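Probable sensor histidine kinase pdtas (Mycobacterium tuberculosis, PDB 2YKF) acts as the cytosolic sensor histidine kinase of the PdtaR/PdtaS two-component system, probably autophosphorylating in response to cyclic di-GMP during nutrient deprivation. Local coordinates at residues 31-44 and 55-68. Sequence-based numbering, arbitrary orientation. Where two conformers were deposited one is given.
Sequences WQLLADLSFADYLM and CVAQCRPNTGPTVV
Tyr42 and Cys59 form an antiparallel hydrogen-bonded pair, N to O in both directions, and the N-to-C directions of strand segments 41-44 and 55-59 differ by 163°, the geometry of a beta hairpin within the GAF domain's antiparallel sheet. Helix 31-38 packs on the face bearing Cys59, whose CB stands 3.7 Å from the centroid of the Trp31 five-membered ring, a CH-pi contact; its SG also lies over that ring. Trp31 CG sits between its backbone N and carbonyl carbon (chi1 69°), which directs the indole onto the strand.

Beyond the strand, residues 60-63 are tied to the last turns of the helix. Gln32 NE2 donates almost straight to Arg60 O (2.9 Å, 170° at the hydrogen) and, less straight, to Asp36 OD1, both acceptors near its amide plane, fixing the amide's rotation. Asp36 OD1 takes Asn62 N at 2.8 Å from the opposite face of its carboxylate, while Thr63 OG1 gives its proton to Asp36 O (2.8 Å) on an in-plane lone pair.

Asp41 grips the next turn with both oxygens, each met on its syn side, though somewhat out of plane: OD1 by Thr66 OG1 (2.5 Å), OD2 by Val67 N (2.8 Å). Thr66 OG1 in turn accepts from Val68 N, an ST turn. Two buried carboxylates thus organise the irregular chain after the hairpin, and this hydrogen bonding would probably stabilise their ionised forms.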
loop_
_atom_site.group_PDB
_atom_site.type_symbol
_atom_site.label_atom_id
_atom_site.label_comp_id
_atom_site.label_asym_id
_atom_site.label_seq_id
_atom_site.Cartn_x
_atom_site.Cartn_y
_atom_site.Cartn_z
ATOM N N TRP A 31 -8.197 -7.548 -6.145
ATOM C CA TRP A 31 -8.544 -6.348 -6.876
ATOM C C TRP A 31 -8.053 -5.041 -6.197
ATOM O O TRP A 31 -8.224 -3.968 -6.768
ATOM C CB TRP A 31 -10.066 -6.304 -7.103
ATOM C CG TRP A 31 -10.860 -6.094 -5.882
ATOM C CD1 TRP A 31 -10.463 -6.177 -4.531
ATOM C CD2 TRP A 31 -12.247 -5.788 -5.876
ATOM N NE1 TRP A 31 -11.567 -5.936 -3.722
ATOM C CE2 TRP A 31 -12.665 -5.703 -4.538
ATOM C CE3 TRP A 31 -13.204 -5.597 -6.915
ATOM C CZ2 TRP A 31 -14.032 -5.408 -4.204
ATOM C CZ3 TRP A 31 -14.497 -5.255 -6.586
ATOM C CH2 TRP A 31 -14.902 -5.177 -5.249
ATOM N N GLN A 32 -7.409 -5.095 -5.015
ATOM C CA GLN A 32 -6.694 -3.879 -4.580
ATOM C C GLN A 32 -5.766 -3.336 -5.701
ATOM O O GLN A 32 -5.627 -2.128 -5.903
ATOM C CB GLN A 32 -5.892 -4.089 -3.259
ATOM C CG GLN A 32 -5.351 -2.673 -2.694
ATOM C CD GLN A 32 -6.504 -1.764 -2.285
ATOM O OE1 GLN A 32 -7.403 -2.165 -1.517
ATOM N NE2 GLN A 32 -6.541 -0.565 -2.856
ATOM N N LEU A 33 -5.040 -4.236 -6.366
ATOM C CA LEU A 33 -4.133 -3.864 -7.427
ATOM C C LEU A 33 -4.907 -3.143 -8.565
ATOM O O LEU A 33 -4.510 -2.114 -9.059
ATOM C CB LEU A 33 -3.469 -5.128 -7.993
ATOM C CG LEU A 33 -2.642 -4.928 -9.244
ATOM C CD1 LEU A 33 -1.527 -3.892 -9.018
ATOM C CD2 LEU A 33 -2.045 -6.347 -9.712
ATOM N N LEU A 34 -6.070 -3.665 -8.934
ATOM C CA LEU A 34 -6.885 -2.967 -9.931
ATOM C C LEU A 34 -7.344 -1.548 -9.489
ATOM O O LEU A 34 -7.196 -0.592 -10.255
ATOM C CB LEU A 34 -8.086 -3.875 -10.263
ATOM C CG LEU A 34 -9.087 -3.290 -11.248
ATOM C CD1 LEU A 34 -8.443 -3.052 -12.657
ATOM C CD2 LEU A 34 -10.274 -4.261 -11.320
ATOM N N ALA A 35 -7.856 -1.408 -8.249
ATOM C CA ALA A 35 -8.311 -0.108 -7.710
ATOM C C ALA A 35 -7.108 0.858 -7.673
ATOM O O ALA A 35 -7.223 2.015 -8.130
ATOM C CB ALA A 35 -8.890 -0.276 -6.316
ATOM N N ASP A 36 -5.927 0.351 -7.282
ATOM C CA ASP A 36 -4.745 1.226 -7.238
ATOM C C ASP A 36 -4.288 1.687 -8.635
ATOM O O ASP A 36 -3.918 2.870 -8.832
ATOM C CB ASP A 36 -3.568 0.539 -6.585
ATOM C CG ASP A 36 -3.782 0.339 -5.022
ATOM O OD1 ASP A 36 -4.784 0.882 -4.497
ATOM O OD2 ASP A 36 -2.958 -0.349 -4.378
ATOM N N LEU A 37 -4.190 0.736 -9.557
ATOM C CA LEU A 37 -3.763 1.091 -10.933
ATOM C C LEU A 37 -4.792 1.967 -11.639
ATOM O O LEU A 37 -4.438 2.694 -12.570
ATOM C CB LEU A 37 -3.539 -0.170 -11.726
ATOM C CG LEU A 37 -2.403 -1.132 -11.375
ATOM C CD1 LEU A 37 -2.625 -2.420 -12.148
ATOM C CD2 LEU A 37 -1.072 -0.556 -11.674
ATOM N N SER A 38 -6.065 1.822 -11.274
ATOM C CA SER A 38 -7.128 2.632 -11.887
ATOM C C SER A 38 -7.280 3.998 -11.195
ATOM O O SER A 38 -8.017 4.829 -11.698
ATOM C CB SER A 38 -8.492 1.935 -11.808
ATOM O OG SER A 38 -8.474 0.615 -12.315
ATOM N N PHE A 39 -6.686 4.197 -9.994
ATOM C CA PHE A 39 -7.009 5.372 -9.169
ATOM C C PHE A 39 -8.522 5.529 -8.993
ATOM O O PHE A 39 -9.062 6.665 -9.075
ATOM C CB PHE A 39 -6.420 6.677 -9.794
ATOM C CG PHE A 39 -4.968 6.572 -10.125
ATOM C CD1 PHE A 39 -4.006 6.881 -9.176
ATOM C CD2 PHE A 39 -4.543 6.144 -11.369
ATOM C CE1 PHE A 39 -2.656 6.750 -9.463
ATOM C CE2 PHE A 39 -3.200 5.986 -11.641
ATOM C CZ PHE A 39 -2.249 6.316 -10.701
ATOM N N ALA A 40 -9.207 4.421 -8.732
ATOM C CA ALA A 40 -10.670 4.344 -8.780
ATOM C C ALA A 40 -11.211 3.420 -7.755
ATOM O O ALA A 40 -10.550 2.404 -7.387
ATOM C CB ALA A 40 -11.130 3.863 -10.260
ATOM N N ASP A 41 -12.463 3.683 -7.345
ATOM C CA ASP A 41 -13.230 2.759 -6.567
ATOM C C ASP A 41 -13.888 1.646 -7.408
ATOM O O ASP A 41 -14.297 1.884 -8.564
ATOM C CB ASP A 41 -14.376 3.529 -5.882
ATOM C CG ASP A 41 -13.885 4.557 -4.946
ATOM O OD1 ASP A 41 -13.629 4.137 -3.794
ATOM O OD2 ASP A 41 -13.787 5.772 -5.320
ATOM N N TYR A 42 -14.015 0.424 -6.859
ATOM C CA TYR A 42 -14.832 -0.590 -7.592
ATOM C C TYR A 42 -15.863 -1.143 -6.670
ATOM O O TYR A 42 -15.598 -1.339 -5.423
ATOM C CB TYR A 42 -13.955 -1.783 -8.082
ATOM C CG TYR A 42 -13.124 -1.425 -9.298
ATOM C CD1 TYR A 42 -11.886 -0.779 -9.166
ATOM C CD2 TYR A 42 -13.607 -1.713 -10.610
ATOM C CE1 TYR A 42 -11.157 -0.386 -10.297
ATOM C CE2 TYR A 42 -12.904 -1.364 -11.725
ATOM C CZ TYR A 42 -11.654 -0.737 -11.572
ATOM O OH TYR A 42 -10.942 -0.446 -12.692
ATOM N N LEU A 43 -17.011 -1.495 -7.241
ATOM C CA LEU A 43 -17.995 -2.223 -6.506
ATOM C C LEU A 43 -18.233 -3.509 -7.270
ATOM O O LEU A 43 -18.182 -3.476 -8.452
ATOM C CB LEU A 43 -19.280 -1.418 -6.439
ATOM C CG LEU A 43 -19.534 -0.502 -5.243
ATOM C CD1 LEU A 43 -18.442 0.370 -4.849
ATOM C CD2 LEU A 43 -20.801 0.333 -5.522
ATOM N N MET A 44 -18.530 -4.604 -6.586
ATOM C CA MET A 44 -18.841 -5.856 -7.248
ATOM C C MET A 44 -20.329 -6.163 -7.074
ATOM O O MET A 44 -20.823 -6.200 -5.975
ATOM C CB MET A 44 -18.056 -7.001 -6.640
ATOM C CG MET A 44 -18.367 -8.341 -7.329
ATOM S SD MET A 44 -17.469 -9.732 -6.546
ATOM C CE MET A 44 -15.981 -9.522 -7.480
ATOM N N CYS A 55 -24.878 -5.569 -4.206
ATOM C CA CYS A 55 -23.416 -5.256 -4.114
ATOM C C CYS A 55 -22.811 -6.131 -2.999
ATOM O O CYS A 55 -23.251 -6.083 -1.814
ATOM C CB CYS A 55 -23.164 -3.778 -3.815
ATOM S SG CYS A 55 -21.373 -3.388 -3.537
ATOM N N VAL A 56 -21.806 -6.947 -3.356
ATOM C CA VAL A 56 -21.292 -7.942 -2.433
ATOM C C VAL A 56 -19.830 -7.612 -2.014
ATOM O O VAL A 56 -19.322 -8.278 -1.133
ATOM C CB VAL A 56 -21.316 -9.398 -3.015
ATOM C CG1 VAL A 56 -22.795 -9.910 -3.244
ATOM C CG2 VAL A 56 -20.572 -9.420 -4.335
ATOM N N ALA A 57 -19.209 -6.590 -2.606
ATOM C CA ALA A 57 -17.822 -6.224 -2.228
ATOM C C ALA A 57 -17.527 -4.890 -2.773
ATOM O O ALA A 57 -18.180 -4.430 -3.739
ATOM C CB ALA A 57 -16.745 -7.261 -2.717
ATOM N N GLN A 58 -16.532 -4.225 -2.156
ATOM C CA GLN A 58 -16.197 -2.905 -2.546
ATOM C C GLN A 58 -14.704 -2.681 -2.254
ATOM O O GLN A 58 -14.180 -3.172 -1.205
ATOM C CB GLN A 58 -17.004 -1.949 -1.647
ATOM C CG GLN A 58 -16.584 -0.430 -1.790
ATOM C CD GLN A 58 -17.540 0.452 -0.969
ATOM O OE1 GLN A 58 -18.354 -0.062 -0.204
ATOM N NE2 GLN A 58 -17.453 1.759 -1.143
ATOM N N CYS A 59 -14.016 -1.993 -3.118
ATOM C CA CYS A 59 -12.627 -1.604 -2.851
ATOM C C CYS A 59 -12.416 -0.117 -3.081
ATOM O O CYS A 59 -13.001 0.441 -4.016
ATOM C CB CYS A 59 -11.685 -2.399 -3.779
ATOM S SG CYS A 59 -9.936 -2.442 -3.286
ATOM N N ARG A 60 -11.583 0.529 -2.295
ATOM C CA ARG A 60 -11.176 1.864 -2.649
ATOM C C ARG A 60 -9.728 1.905 -3.097
ATOM O O ARG A 60 -8.918 1.130 -2.624
ATOM C CB ARG A 60 -11.359 2.823 -1.449
ATOM C CG ARG A 60 -12.776 2.754 -0.863
ATOM C CD ARG A 60 -12.972 3.814 0.245
ATOM N NE ARG A 60 -14.429 3.868 0.520
ATOM C CZ ARG A 60 -15.033 3.143 1.436
ATOM N NH1 ARG A 60 -14.323 2.305 2.194
ATOM N NH2 ARG A 60 -16.334 3.285 1.647
ATOM N N PRO A 61 -9.356 2.892 -3.922
ATOM C CA PRO A 61 -7.933 2.981 -4.290
ATOM C C PRO A 61 -7.056 3.517 -3.132
ATOM O O PRO A 61 -7.496 4.372 -2.359
ATOM C CB PRO A 61 -7.942 4.002 -5.429
ATOM C CG PRO A 61 -9.148 4.908 -5.129
ATOM C CD PRO A 61 -10.147 4.046 -4.380
ATOM N N ASN A 62 -5.834 2.975 -2.988
ATOM C CA ASN A 62 -4.901 3.571 -2.055
ATOM C C ASN A 62 -4.064 4.653 -2.672
ATOM O O ASN A 62 -3.398 5.354 -1.939
ATOM C CB ASN A 62 -3.985 2.498 -1.437
ATOM C CG ASN A 62 -4.755 1.653 -0.396
ATOM O OD1 ASN A 62 -5.787 2.086 0.123
ATOM N ND2 ASN A 62 -4.256 0.508 -0.080
ATOM N N THR A 63 -4.118 4.795 -3.991
ATOM C CA THR A 63 -3.268 5.752 -4.712
ATOM C C THR A 63 -4.033 7.067 -5.025
ATOM O O THR A 63 -3.489 7.949 -5.659
ATOM C CB THR A 63 -2.896 5.144 -6.059
ATOM O OG1 THR A 63 -4.110 4.647 -6.648
ATOM C CG2 THR A 63 -1.907 3.959 -5.847
ATOM N N GLY A 64 -5.296 7.183 -4.630
ATOM C CA GLY A 64 -5.990 8.493 -4.776
ATOM C C GLY A 64 -7.248 8.550 -3.940
ATOM O O GLY A 64 -7.639 7.542 -3.315
ATOM N N PRO A 65 -7.929 9.717 -3.911
ATOM C CA PRO A 65 -9.206 9.795 -3.121
ATOM C C PRO A 65 -10.316 8.879 -3.578
ATOM O O PRO A 65 -10.441 8.616 -4.758
ATOM C CB PRO A 65 -9.655 11.264 -3.325
ATOM C CG PRO A 65 -8.969 11.717 -4.543
ATOM C CD PRO A 65 -7.608 11.026 -4.541
ATOM N N THR A 66 -11.146 8.431 -2.641
ATOM C CA THR A 66 -12.345 7.678 -2.971
ATOM C C THR A 66 -13.469 8.678 -3.391
ATOM O O THR A 66 -13.437 9.821 -2.995
ATOM C CB THR A 66 -12.813 6.861 -1.747
ATOM O OG1 THR A 66 -13.890 6.011 -2.102
ATOM C CG2 THR A 66 -13.332 7.769 -0.605
ATOM N N VAL A 67 -14.448 8.208 -4.128
ATOM C CA VAL A 67 -15.677 8.983 -4.369
ATOM C C VAL A 67 -16.836 8.191 -3.835
ATOM O O VAL A 67 -17.996 8.611 -3.923
ATOM C CB VAL A 67 -15.848 9.369 -5.849
ATOM C CG1 VAL A 67 -14.609 10.234 -6.266
ATOM C CG2 VAL A 67 -16.038 8.103 -6.759
ATOM N N VAL A 68 -16.526 7.071 -3.172
ATOM C CA VAL A 68 -17.553 6.283 -2.545
ATOM C C VAL A 68 -17.266 6.208 -1.046
ATOM O O VAL A 68 -16.608 5.288 -0.572
ATOM C CB VAL A 68 -17.696 4.875 -3.202
ATOM C CG1 VAL A 68 -18.951 4.219 -2.768
ATOM C CG2 VAL A 68 -17.616 5.023 -4.745
HETATM O O HOH W 1 -12.017 -5.507 -0.963
HETATM O O HOH W 2 -9.113 -1.127 -0.156
HETATM O O HOH W 3 -2.382 -0.602 -1.962
HETATM O O HOH W 4 -8.709 8.322 -7.028
HETATM O O HOH W 5 -11.951 7.113 -6.677
HETATM O O HOH W 6 -15.320 2.102 -3.185
#